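Local atomic coordinates of MccF (Escherichia coli, PDB entry 4IIY), a protein that confers self-immunity to the antibiotic microcin C7, probably acting as a serine carboxypeptidase of the S66 family. Residues B[129-134]-B[255-260]; B[67-72]-B[170-175]; B[281-286]-B[316-321]; B[161-166]-B[188-193]. The protein carries 1 engineered substitution. One frame throughout, in Å; residues are numbered along the deposited sequence. Where two conformers were deposited one is given.

In the fold
From the N terminus, interaction 2 opens first at 67-72 and closes at 170-175, bringing helix 60-72, in the crossover between strands 45-49 and 76-79, against the helix following strand 162-164. Interaction 1 opens inside that loop at 129-134 and closes only at 255-260, so the two cross; it ties the N-terminal part to the C-terminal one. Interaction 4, from 161-166 to 188-193, is nested within interaction 1 and crosses interaction 2, which it touches where Phe172 packs on Pro166. Interaction 3 follows in series, joining 281-286 to 316-321 within the C-terminal part. Its centre lies about 35 Å from that of interaction 2, and both it and interaction 1 touch the second subunit.

Interaction 1: residues B[129-134]-B[255-260]; sequences LDYDAI and SEWMPE
Tyr131 OH has two partners: the indole NE1 of Trp257 across the contact and, more strongly, the carbonyl oxygen of Leu126. The indole bond spans 3.0 Å from Trp257 NE1 to Tyr131 OH, but its N-H...O angle of 124° makes it weak. The carbonyl has no proton to give, so the hydroxyl can donate to Leu126 while accepting from the indole. The two side chains cross at about a right angle, their rings set obliquely with planes at 40°, and little apolar surface meets beyond Tyr131 CZ, which lies 4.2 Å from Trp257 CD1. Both keep CG opposite the carbonyl carbon (chi1 -62° in Tyr131), sending each ring toward the other segment.

Each ring stands on a locally braced backbone. Asp130 N-caps the helix that Tyr131 begins, Asp130 OD1 accepting from Ala133 N at 3.1 Å from above the carboxylate plane, and Leu129 CB lies over one face of the tyrosine ring. On the other segment Ser255 OG accepts from Trp257 N at 3.0 Å, an ST turn set within the type I turn from Ser255 to Met258. Lys157 adds a cation-pi contact to the indole, while Leu288 of the second subunit packs on it. The example illustrates a thin polar bridge between two domains: the capped start of helix 131-136 in the N-terminal domain meets a beta turn of the C-terminal domain beside the dimer interface.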
# COMPACT_ATOMS: atom_id res chain seq x y z
N LEU B 129 -14.81 -15.93 4.31
CA LEU B 129 -15.80 -16.17 3.25
C LEU B 129 -16.05 -17.66 3.08
O LEU B 129 -15.15 -18.48 3.28
CB LEU B 129 -15.36 -15.58 1.91
CG LEU B 129 -15.13 -14.08 1.87
CD1 LEU B 129 -14.87 -13.65 0.43
CD2 LEU B 129 -16.34 -13.35 2.44
N ASP B 130 -17.27 -18.01 2.69
CA ASP B 130 -17.63 -19.41 2.54
C ASP B 130 -17.32 -19.86 1.12
O ASP B 130 -18.19 -19.88 0.25
CB ASP B 130 -19.11 -19.61 2.88
CG ASP B 130 -19.48 -21.07 3.07
OD1 ASP B 130 -18.76 -21.94 2.54
OD2 ASP B 130 -20.51 -21.33 3.74
N TYR B 131 -16.06 -20.22 0.89
CA TYR B 131 -15.60 -20.57 -0.45
C TYR B 131 -16.32 -21.81 -0.99
O TYR B 131 -16.63 -21.88 -2.17
CB TYR B 131 -14.08 -20.73 -0.51
CG TYR B 131 -13.42 -19.42 -0.17
CD1 TYR B 131 -13.47 -18.36 -1.05
CD2 TYR B 131 -12.80 -19.22 1.05
CE1 TYR B 131 -12.91 -17.14 -0.75
CE2 TYR B 131 -12.24 -17.99 1.38
CZ TYR B 131 -12.30 -16.95 0.47
OH TYR B 131 -11.75 -15.72 0.77
N ASP B 132 -16.59 -22.78 -0.11
CA ASP B 132 -17.30 -23.97 -0.55
C ASP B 132 -18.69 -23.61 -1.06
O ASP B 132 -19.15 -24.16 -2.06
CB ASP B 132 -17.41 -24.99 0.59
CG ASP B 132 -16.08 -25.66 0.90
OD1 ASP B 132 -15.20 -25.67 0.02
OD2 ASP B 132 -15.94 -26.18 2.02
N ALA B 133 -19.37 -22.68 -0.40
CA ALA B 133 -20.70 -22.26 -0.82
C ALA B 133 -20.64 -21.50 -2.15
O ALA B 133 -21.53 -21.61 -2.98
CB ALA B 133 -21.38 -21.44 0.25
N ILE B 134 -19.57 -20.72 -2.34
CA ILE B 134 -19.37 -20.00 -3.59
C ILE B 134 -19.20 -20.98 -4.74
O ILE B 134 -19.76 -20.80 -5.82
CB ILE B 134 -18.16 -19.06 -3.50
CG1 ILE B 134 -18.46 -17.93 -2.51
CG2 ILE B 134 -17.81 -18.49 -4.87
CD1 ILE B 134 -17.26 -17.08 -2.15
N SER B 255 -0.01 -13.53 -0.29
CA SER B 255 -0.88 -14.50 0.36
C SER B 255 -1.50 -15.49 -0.62
O SER B 255 -1.40 -15.31 -1.84
CB SER B 255 -2.01 -13.79 1.13
OG SER B 255 -3.08 -13.42 0.27
N GLU B 256 -2.15 -16.51 -0.07
CA GLU B 256 -2.85 -17.51 -0.86
C GLU B 256 -4.04 -16.91 -1.61
O GLU B 256 -4.60 -17.56 -2.50
CB GLU B 256 -3.30 -18.67 0.04
CG GLU B 256 -4.39 -18.31 1.04
CD GLU B 256 -4.43 -19.27 2.23
OE1 GLU B 256 -5.36 -20.11 2.28
OE2 GLU B 256 -3.55 -19.19 3.10
N TRP B 257 -4.41 -15.68 -1.27
CA TRP B 257 -5.53 -15.00 -1.95
C TRP B 257 -5.10 -14.15 -3.14
O TRP B 257 -5.95 -13.64 -3.87
CB TRP B 257 -6.35 -14.17 -0.95
CG TRP B 257 -7.14 -15.02 -0.02
CD1 TRP B 257 -8.38 -15.55 -0.24
CD2 TRP B 257 -6.76 -15.45 1.29
NE1 TRP B 257 -8.79 -16.28 0.85
CE2 TRP B 257 -7.81 -16.24 1.80
CE3 TRP B 257 -5.62 -15.25 2.08
CZ2 TRP B 257 -7.76 -16.83 3.07
CZ3 TRP B 257 -5.57 -15.83 3.34
CH2 TRP B 257 -6.63 -16.62 3.82
N MET B 258 -3.80 -13.98 -3.35
CA MET B 258 -3.32 -13.28 -4.53
C MET B 258 -3.14 -14.28 -5.67
O MET B 258 -2.29 -15.17 -5.58
CB MET B 258 -2.00 -12.56 -4.25
CG MET B 258 -1.41 -11.91 -5.48
SD MET B 258 -2.43 -10.54 -6.10
CE MET B 258 -1.78 -10.42 -7.77
N PRO B 259 -3.92 -14.14 -6.75
CA PRO B 259 -3.73 -15.06 -7.88
C PRO B 259 -2.31 -14.99 -8.42
O PRO B 259 -1.76 -13.91 -8.58
CB PRO B 259 -4.72 -14.56 -8.94
CG PRO B 259 -5.65 -13.63 -8.23
CD PRO B 259 -4.94 -13.11 -7.02
N GLU B 260 -1.72 -16.14 -8.70
CA GLU B 260 -0.40 -16.19 -9.30
C GLU B 260 -0.45 -15.60 -10.70
O GLU B 260 -1.29 -15.99 -11.51
CB GLU B 260 0.12 -17.63 -9.39
CG GLU B 260 1.52 -17.73 -9.99
CD GLU B 260 1.93 -19.15 -10.34
OE1 GLU B 260 1.05 -19.99 -10.60
OE2 GLU B 260 3.15 -19.43 -10.36

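Interaction 2: residues B[67-72]-B[170-175]; sequences VEFLQR and PSFGEH
Phe172 meets two neighbouring residues of helix 60-72, each in a different way. Leu70 sets a methyl over the centre of the ring: its CD2 stands 4.0 Å from the Phe172 centroid and only 8° off the ring normal, a CH-pi contact, while Leu70 CD1 approaches Phe172 CD2 to 3.9 Å. Phe69 brings its own ring nearly parallel, the planes 14° apart, but slid so far that the two hardly overlap. Its touch is therefore local, Phe69 CE2 lying 3.7 Å from Phe172 CD1. With CG of Phe69 trans to the backbone nitrogen (chi1 -178°), the ring is carried alongside the Phe172 side chain, and Phe69 CB is left 3.8 Å from Phe172 O.

The helix concerned lies in the beta-alpha-beta crossover between parallel strands 45-49 and 76-79 of the N-terminal sheet, and Phe172 lies on the short, weakly bonded helix that follows strand 162-164 of the same sheet. An alanine in place of Phe172 would probably open a gap between these helices, taking away the ring face under Leu70 and leaving the Phe69 ring without its neighbour on this side.

A second shell fixes the phenylalanine. Phe186 meets it edge-to-face, and Pro166 and Tyr183 pack on it. Polar ties run from the same crossover helix: Arg62 hydrogen-bonds to Pro170 O and forms a salt bridge with Glu174, and Arg65 hydrogen-bonds to Gly173 O. Pro170, two residues before Phe172, touches the bound glutamylsulfamoyl inosine, whereas the Phe172 side chain stays about 12 Å from it.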
# COMPACT_ATOMS: atom_id res chain seq x y z
N VAL B 67 -30.31 2.68 -6.59
CA VAL B 67 -31.37 1.69 -6.38
C VAL B 67 -32.52 1.90 -7.37
O VAL B 67 -32.95 0.97 -8.06
CB VAL B 67 -31.89 1.74 -4.93
CG1 VAL B 67 -33.22 1.00 -4.80
CG2 VAL B 67 -30.83 1.18 -3.97
N GLU B 68 -32.99 3.14 -7.46
CA GLU B 68 -34.08 3.47 -8.36
C GLU B 68 -33.70 3.20 -9.81
O GLU B 68 -34.51 2.71 -10.60
CB GLU B 68 -34.50 4.93 -8.19
CG GLU B 68 -35.68 5.33 -9.07
CD GLU B 68 -36.21 6.71 -8.75
OE1 GLU B 68 -36.91 7.29 -9.61
OE2 GLU B 68 -35.94 7.21 -7.64
N PHE B 69 -32.45 3.51 -10.17
CA PHE B 69 -31.98 3.29 -11.53
C PHE B 69 -32.11 1.81 -11.92
O PHE B 69 -32.66 1.48 -12.98
CB PHE B 69 -30.54 3.79 -11.70
CG PHE B 69 -30.01 3.62 -13.09
CD1 PHE B 69 -30.17 4.61 -14.04
CD2 PHE B 69 -29.33 2.47 -13.46
CE1 PHE B 69 -29.69 4.45 -15.33
CE2 PHE B 69 -28.85 2.30 -14.74
CZ PHE B 69 -29.03 3.30 -15.67
N LEU B 70 -31.61 0.92 -11.08
CA LEU B 70 -31.68 -0.50 -11.41
C LEU B 70 -33.10 -1.06 -11.33
O LEU B 70 -33.47 -1.92 -12.12
CB LEU B 70 -30.71 -1.32 -10.56
CG LEU B 70 -29.21 -1.10 -10.82
CD1 LEU B 70 -28.38 -1.94 -9.84
CD2 LEU B 70 -28.84 -1.41 -12.26
N GLN B 71 -33.88 -0.58 -10.37
CA GLN B 71 -35.28 -1.02 -10.29
C GLN B 71 -36.05 -0.64 -11.55
O GLN B 71 -36.86 -1.43 -12.04
CB GLN B 71 -35.96 -0.47 -9.05
CG GLN B 71 -35.46 -1.13 -7.77
CD GLN B 71 -36.04 -0.51 -6.52
OE1 GLN B 71 -36.41 0.66 -6.51
NE2 GLN B 71 -36.12 -1.30 -5.45
N ARG B 72 -35.81 0.55 -12.08
CA ARG B 72 -36.52 0.98 -13.28
C ARG B 72 -36.11 0.14 -14.49
O ARG B 72 -36.87 0.05 -15.46
CB ARG B 72 -36.31 2.47 -13.55
CG ARG B 72 -37.08 3.37 -12.60
CD ARG B 72 -36.97 4.82 -13.04
NE ARG B 72 -37.49 5.74 -12.03
CZ ARG B 72 -38.76 6.13 -11.95
NH1 ARG B 72 -39.65 5.67 -12.82
NH2 ARG B 72 -39.14 6.98 -11.00
N PRO B 170 -21.35 4.35 -6.49
CA PRO B 170 -20.62 5.25 -7.39
C PRO B 170 -21.03 5.07 -8.84
O PRO B 170 -21.09 6.05 -9.58
CB PRO B 170 -19.15 4.84 -7.18
CG PRO B 170 -19.22 3.43 -6.69
CD PRO B 170 -20.47 3.36 -5.85
N SER B 171 -21.31 3.85 -9.27
CA SER B 171 -21.52 3.62 -10.69
C SER B 171 -22.95 3.90 -11.15
O SER B 171 -23.17 4.58 -12.14
CB SER B 171 -21.13 2.19 -11.08
OG SER B 171 -19.83 1.86 -10.63
N PHE B 172 -23.92 3.34 -10.44
CA PHE B 172 -25.31 3.49 -10.86
C PHE B 172 -26.02 4.68 -10.22
O PHE B 172 -27.12 5.01 -10.64
CB PHE B 172 -26.09 2.18 -10.70
CG PHE B 172 -25.65 1.12 -11.67
CD1 PHE B 172 -25.67 1.36 -13.03
CD2 PHE B 172 -25.19 -0.11 -11.22
CE1 PHE B 172 -25.24 0.40 -13.93
CE2 PHE B 172 -24.78 -1.08 -12.12
CZ PHE B 172 -24.81 -0.82 -13.48
N GLY B 173 -25.38 5.33 -9.25
CA GLY B 173 -25.88 6.59 -8.72
C GLY B 173 -25.34 7.81 -9.45
O GLY B 173 -25.70 8.94 -9.13
N GLU B 174 -24.46 7.59 -10.43
CA GLU B 174 -23.97 8.65 -11.30
C GLU B 174 -25.14 9.28 -12.07
O GLU B 174 -26.02 8.57 -12.58
CB GLU B 174 -22.93 8.07 -12.26
CG GLU B 174 -22.39 9.02 -13.34
CD GLU B 174 -21.52 10.15 -12.81
OE1 GLU B 174 -21.31 10.25 -11.58
OE2 GLU B 174 -21.03 10.95 -13.64
N HIS B 175 -25.15 10.61 -12.17
CA HIS B 175 -26.17 11.28 -12.97
C HIS B 175 -26.00 10.98 -14.46
O HIS B 175 -24.88 10.73 -14.93
CB HIS B 175 -26.12 12.80 -12.76
CG HIS B 175 -26.63 13.25 -11.42
ND1 HIS B 175 -27.94 13.61 -11.21
CD2 HIS B 175 -25.99 13.42 -10.23
CE1 HIS B 175 -28.09 13.97 -9.94
NE2 HIS B 175 -26.93 13.87 -9.33

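Interaction 3: residues B[281-286]-B[316-321]; sequences RLFSML and YEVLTE
Two helices run close together here, the nearest alpha carbons being those of Phe283 and Leu319, 6.4 Å apart. Phe283 points at the partner helix, and the CD2-CE2 side of its ring lies against that helix's backbone, with Phe283 CD2 only 3.6 Å from Leu319 N and Phe283 CE2 3.7 Å from Leu319 CB. Leu319 answers from above: a chi2 of 63° turns CD1 over one ring face, 4.2 Å from the Phe283 centroid, in a CH-pi contact offset toward the rim. Val318 adds its CG1, 4.1 Å from Phe283 CD2.

These are the helices of two successive beta-alpha-beta crossovers in the C-terminal sheet: helix 276-288 joins strands 266-270 and 297-301, and helix 315-323 joins 297-301 to 330-334. Leu246 packs on Phe283 as well, while Leu319 also rests on Phe292 and on Val330 of the sheet. Glu270, predicted to belong to the charge relay system, is about 9 Å from Phe283 between side chains. At the dimer interface, Ser284 OG hydrogen-bonds to Ser124 of the second subunit, and Glu321 forms a salt bridge with Arg90 of that subunit.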
# COMPACT_ATOMS: atom_id res chain seq x y z
N ARG B 281 5.88 4.13 -6.77
CA ARG B 281 6.08 3.08 -5.77
C ARG B 281 5.38 1.78 -6.17
O ARG B 281 5.95 0.69 -6.06
CB ARG B 281 5.55 3.55 -4.41
CG ARG B 281 5.86 2.62 -3.27
CD ARG B 281 5.43 3.26 -1.94
NE ARG B 281 4.01 3.04 -1.67
CZ ARG B 281 3.54 1.88 -1.22
NH1 ARG B 281 4.38 0.88 -1.01
NH2 ARG B 281 2.24 1.72 -1.00
N LEU B 282 4.13 1.89 -6.62
CA LEU B 282 3.36 0.70 -6.98
C LEU B 282 3.89 0.03 -8.25
O LEU B 282 3.94 -1.20 -8.33
CB LEU B 282 1.88 1.05 -7.13
CG LEU B 282 1.19 1.49 -5.84
CD1 LEU B 282 -0.18 2.09 -6.16
CD2 LEU B 282 1.03 0.33 -4.86
N PHE B 283 4.32 0.83 -9.23
CA PHE B 283 4.91 0.25 -10.44
C PHE B 283 6.23 -0.45 -10.08
O PHE B 283 6.52 -1.54 -10.58
CB PHE B 283 5.16 1.32 -11.51
CG PHE B 283 3.91 1.84 -12.20
CD1 PHE B 283 2.70 1.18 -12.13
CD2 PHE B 283 3.99 3.02 -12.94
CE1 PHE B 283 1.58 1.70 -12.80
CE2 PHE B 283 2.90 3.53 -13.61
CZ PHE B 283 1.69 2.86 -13.55
N SER B 284 7.04 0.17 -9.23
CA SER B 284 8.28 -0.48 -8.80
C SER B 284 8.02 -1.77 -8.00
O SER B 284 8.77 -2.73 -8.15
CB SER B 284 9.21 0.47 -8.06
OG SER B 284 9.90 1.29 -9.01
N MET B 285 6.96 -1.80 -7.20
CA MET B 285 6.58 -3.04 -6.52
C MET B 285 6.39 -4.17 -7.52
O MET B 285 6.92 -5.27 -7.35
CB MET B 285 5.30 -2.82 -5.70
CG MET B 285 4.87 -4.01 -4.83
SD MET B 285 3.97 -5.32 -5.70
CE MET B 285 2.46 -4.45 -6.11
N LEU B 286 5.65 -3.90 -8.59
CA LEU B 286 5.44 -4.90 -9.63
C LEU B 286 6.76 -5.34 -10.26
O LEU B 286 7.00 -6.53 -10.48
CB LEU B 286 4.50 -4.37 -10.72
CG LEU B 286 3.07 -4.06 -10.27
CD1 LEU B 286 2.33 -3.31 -11.38
CD2 LEU B 286 2.35 -5.35 -9.89
N TYR B 316 1.88 6.54 -17.72
CA TYR B 316 2.62 5.73 -18.68
C TYR B 316 4.10 6.12 -18.74
O TYR B 316 4.96 5.27 -18.92
CB TYR B 316 1.99 5.85 -20.07
CG TYR B 316 2.75 5.10 -21.14
CD1 TYR B 316 2.77 3.72 -21.16
CD2 TYR B 316 3.44 5.78 -22.13
CE1 TYR B 316 3.47 3.02 -22.14
CE2 TYR B 316 4.13 5.09 -23.12
CZ TYR B 316 4.14 3.72 -23.12
OH TYR B 316 4.83 3.04 -24.10
N GLU B 317 4.39 7.41 -18.57
CA GLU B 317 5.78 7.85 -18.57
C GLU B 317 6.54 7.28 -17.37
O GLU B 317 7.71 6.91 -17.48
CB GLU B 317 5.87 9.38 -18.61
CG GLU B 317 7.29 9.90 -18.65
CD GLU B 317 7.36 11.41 -18.83
OE1 GLU B 317 6.33 12.03 -19.17
OE2 GLU B 317 8.47 11.98 -18.63
N VAL B 318 5.89 7.24 -16.21
CA VAL B 318 6.49 6.66 -15.01
C VAL B 318 6.72 5.16 -15.22
O VAL B 318 7.79 4.63 -14.92
CB VAL B 318 5.62 6.91 -13.75
CG1 VAL B 318 6.30 6.34 -12.51
CG2 VAL B 318 5.35 8.40 -13.58
N LEU B 319 5.73 4.47 -15.76
CA LEU B 319 5.87 3.06 -16.06
C LEU B 319 7.06 2.82 -16.98
O LEU B 319 7.84 1.89 -16.77
CB LEU B 319 4.59 2.52 -16.72
CG LEU B 319 4.61 1.05 -17.12
CD1 LEU B 319 4.77 0.14 -15.92
CD2 LEU B 319 3.33 0.71 -17.87
N THR B 320 7.22 3.65 -18.00
CA THR B 320 8.32 3.51 -18.94
C THR B 320 9.68 3.61 -18.23
O THR B 320 10.59 2.83 -18.51
CB THR B 320 8.20 4.54 -20.09
OG1 THR B 320 7.01 4.26 -20.83
CG2 THR B 320 9.40 4.48 -21.02
N GLU B 321 9.82 4.55 -17.30
CA GLU B 321 11.08 4.62 -16.56
C GLU B 321 11.30 3.34 -15.76
O GLU B 321 12.38 2.76 -15.77
CB GLU B 321 11.14 5.82 -15.62
CG GLU B 321 12.51 5.95 -14.98
CD GLU B 321 12.62 6.99 -13.86
OE1 GLU B 321 11.60 7.60 -13.47
OE2 GLU B 321 13.74 7.17 -13.34

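Interaction 4: residues B[161-166]-B[188-193]; sequences ITFYGP and KILTRK. With EDO (1,2-ethanediol), chain O; EDO (1,2-ethanediol), chain Q.
Phe163 and Leu190 make the tight half of this contact, a strand-on-helix packing in the alpha/beta fold of the N-terminal sheet, where helix 178-191 lies against strand 162-164. Leu190 puts its CD2 over one face of the phenylalanine ring, 3.9 Å from the Phe163 centroid and displaced toward the rim on the CE1 side, where Leu190 CD2 is 3.7 Å from Phe163 CE1. The two side chains slide past each other in opposite directions. Ile189 joins more loosely through CG2, and Ile140 and Ile142 of the neighbouring strand pack on the same ring.

The loose side lies at the helix's C-terminal end and is polar. There Arg192, bent at chi3 (-78°), points its guanidinium at two ethanediols probably taken from the crystallisation liquor. Its NH1 also bonds to Tyr366 OH and its NH2 to Gly196 O. With a leucine in its place, these two oxygens would probably lose a charged partner and the diols the bonds Arg192 gives them. Those bonds number four, one of them weak: Arg192 NE meets O2 of the chain O diol at 2.8 Å in a nearly straight line (170°), and Arg192 NH1 meets O2 of the chain Q diol at 2.7 Å.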
# COMPACT_ATOMS: atom_id res chain seq x y z
N ILE B 161 -14.87 -16.98 -12.28
CA ILE B 161 -14.67 -15.76 -13.04
C ILE B 161 -15.58 -14.67 -12.47
O ILE B 161 -16.81 -14.76 -12.55
CB ILE B 161 -14.94 -15.97 -14.54
CG1 ILE B 161 -14.01 -17.07 -15.08
CG2 ILE B 161 -14.80 -14.66 -15.30
CD1 ILE B 161 -12.54 -16.83 -14.81
N THR B 162 -14.94 -13.69 -11.82
CA THR B 162 -15.61 -12.53 -11.24
C THR B 162 -15.38 -11.31 -12.15
O THR B 162 -14.64 -11.39 -13.13
CB THR B 162 -15.08 -12.23 -9.82
OG1 THR B 162 -13.71 -11.84 -9.88
CG2 THR B 162 -15.24 -13.45 -8.93
N PHE B 163 -16.02 -10.18 -11.81
CA PHE B 163 -16.09 -9.04 -12.73
C PHE B 163 -15.64 -7.73 -12.12
O PHE B 163 -16.10 -7.34 -11.05
CB PHE B 163 -17.53 -8.90 -13.24
CG PHE B 163 -17.98 -10.08 -14.06
CD1 PHE B 163 -17.91 -10.05 -15.44
CD2 PHE B 163 -18.41 -11.24 -13.44
CE1 PHE B 163 -18.29 -11.16 -16.19
CE2 PHE B 163 -18.79 -12.35 -14.18
CZ PHE B 163 -18.73 -12.31 -15.55
N TYR B 164 -14.73 -7.06 -12.83
CA TYR B 164 -14.34 -5.69 -12.50
C TYR B 164 -15.37 -4.81 -13.18
O TYR B 164 -15.41 -4.75 -14.41
CB TYR B 164 -12.93 -5.36 -13.00
CG TYR B 164 -12.26 -4.33 -12.12
CD1 TYR B 164 -11.80 -4.69 -10.86
CD2 TYR B 164 -12.14 -3.00 -12.51
CE1 TYR B 164 -11.22 -3.78 -10.02
CE2 TYR B 164 -11.54 -2.06 -11.67
CZ TYR B 164 -11.09 -2.47 -10.42
OH TYR B 164 -10.51 -1.59 -9.52
N GLY B 165 -16.21 -4.13 -12.41
CA GLY B 165 -17.30 -3.39 -13.00
C GLY B 165 -18.08 -2.64 -11.95
O GLY B 165 -17.62 -2.47 -10.82
N PRO B 166 -19.28 -2.17 -12.32
CA PRO B 166 -20.06 -1.26 -11.48
C PRO B 166 -20.29 -1.71 -10.04
O PRO B 166 -20.59 -2.87 -9.77
CB PRO B 166 -21.41 -1.20 -12.20
CG PRO B 166 -21.08 -1.39 -13.63
CD PRO B 166 -19.84 -2.26 -13.69
N LYS B 188 -24.82 -5.49 -21.59
CA LYS B 188 -24.30 -6.21 -22.74
C LYS B 188 -23.39 -7.38 -22.34
O LYS B 188 -23.57 -8.52 -22.79
CB LYS B 188 -23.52 -5.27 -23.66
CG LYS B 188 -22.91 -5.93 -24.88
CD LYS B 188 -23.98 -6.39 -25.86
CE LYS B 188 -23.39 -6.87 -27.17
NZ LYS B 188 -24.46 -7.25 -28.13
N ILE B 189 -22.41 -7.09 -21.50
CA ILE B 189 -21.42 -8.09 -21.11
C ILE B 189 -22.08 -9.26 -20.39
O ILE B 189 -21.75 -10.43 -20.63
CB ILE B 189 -20.33 -7.47 -20.20
CG1 ILE B 189 -19.47 -6.47 -20.98
CG2 ILE B 189 -19.43 -8.55 -19.62
CD1 ILE B 189 -18.70 -7.08 -22.13
N LEU B 190 -23.02 -8.96 -19.50
CA LEU B 190 -23.57 -9.98 -18.63
C LEU B 190 -24.75 -10.74 -19.22
O LEU B 190 -25.07 -11.84 -18.76
CB LEU B 190 -23.93 -9.38 -17.26
CG LEU B 190 -22.76 -8.77 -16.47
CD1 LEU B 190 -23.26 -8.15 -15.19
CD2 LEU B 190 -21.68 -9.80 -16.17
N THR B 191 -25.42 -10.18 -20.23
CA THR B 191 -26.57 -10.87 -20.83
C THR B 191 -26.33 -11.45 -22.22
O THR B 191 -27.12 -12.29 -22.68
CB THR B 191 -27.84 -9.99 -20.91
OG1 THR B 191 -27.67 -8.97 -21.91
CG2 THR B 191 -28.16 -9.37 -19.57
N ARG B 192 -25.27 -11.04 -22.90
CA ARG B 192 -25.05 -11.47 -24.28
C ARG B 192 -24.87 -12.97 -24.41
O ARG B 192 -24.44 -13.65 -23.48
CB ARG B 192 -23.84 -10.75 -24.90
CG ARG B 192 -22.50 -11.05 -24.22
CD ARG B 192 -21.36 -10.35 -24.92
NE ARG B 192 -20.95 -11.04 -26.15
CZ ARG B 192 -20.14 -12.09 -26.18
NH1 ARG B 192 -19.68 -12.60 -25.04
NH2 ARG B 192 -19.82 -12.66 -27.33
N LYS B 193 -25.19 -13.50 -25.59
CA LYS B 193 -24.88 -14.89 -25.90
C LYS B 193 -23.37 -15.08 -25.91
O LYS B 193 -22.63 -14.22 -26.40
CB LYS B 193 -25.44 -15.27 -27.27
CG LYS B 193 -26.94 -15.06 -27.42
CD LYS B 193 -27.71 -15.89 -26.42
CE LYS B 193 -29.07 -16.29 -26.97
NZ LYS B 193 -29.16 -17.76 -27.16
C1 EDO O . -20.14 -10.30 -29.70
O1 EDO O . -20.25 -11.69 -30.01
C2 EDO O . -21.51 -9.64 -29.64
O2 EDO O . -22.21 -10.01 -28.44
C1 EDO Q . -16.14 -14.45 -25.64
O1 EDO Q . -16.96 -13.33 -25.97
C2 EDO Q . -17.01 -15.48 -24.92
O2 EDO Q . -18.34 -14.97 -24.77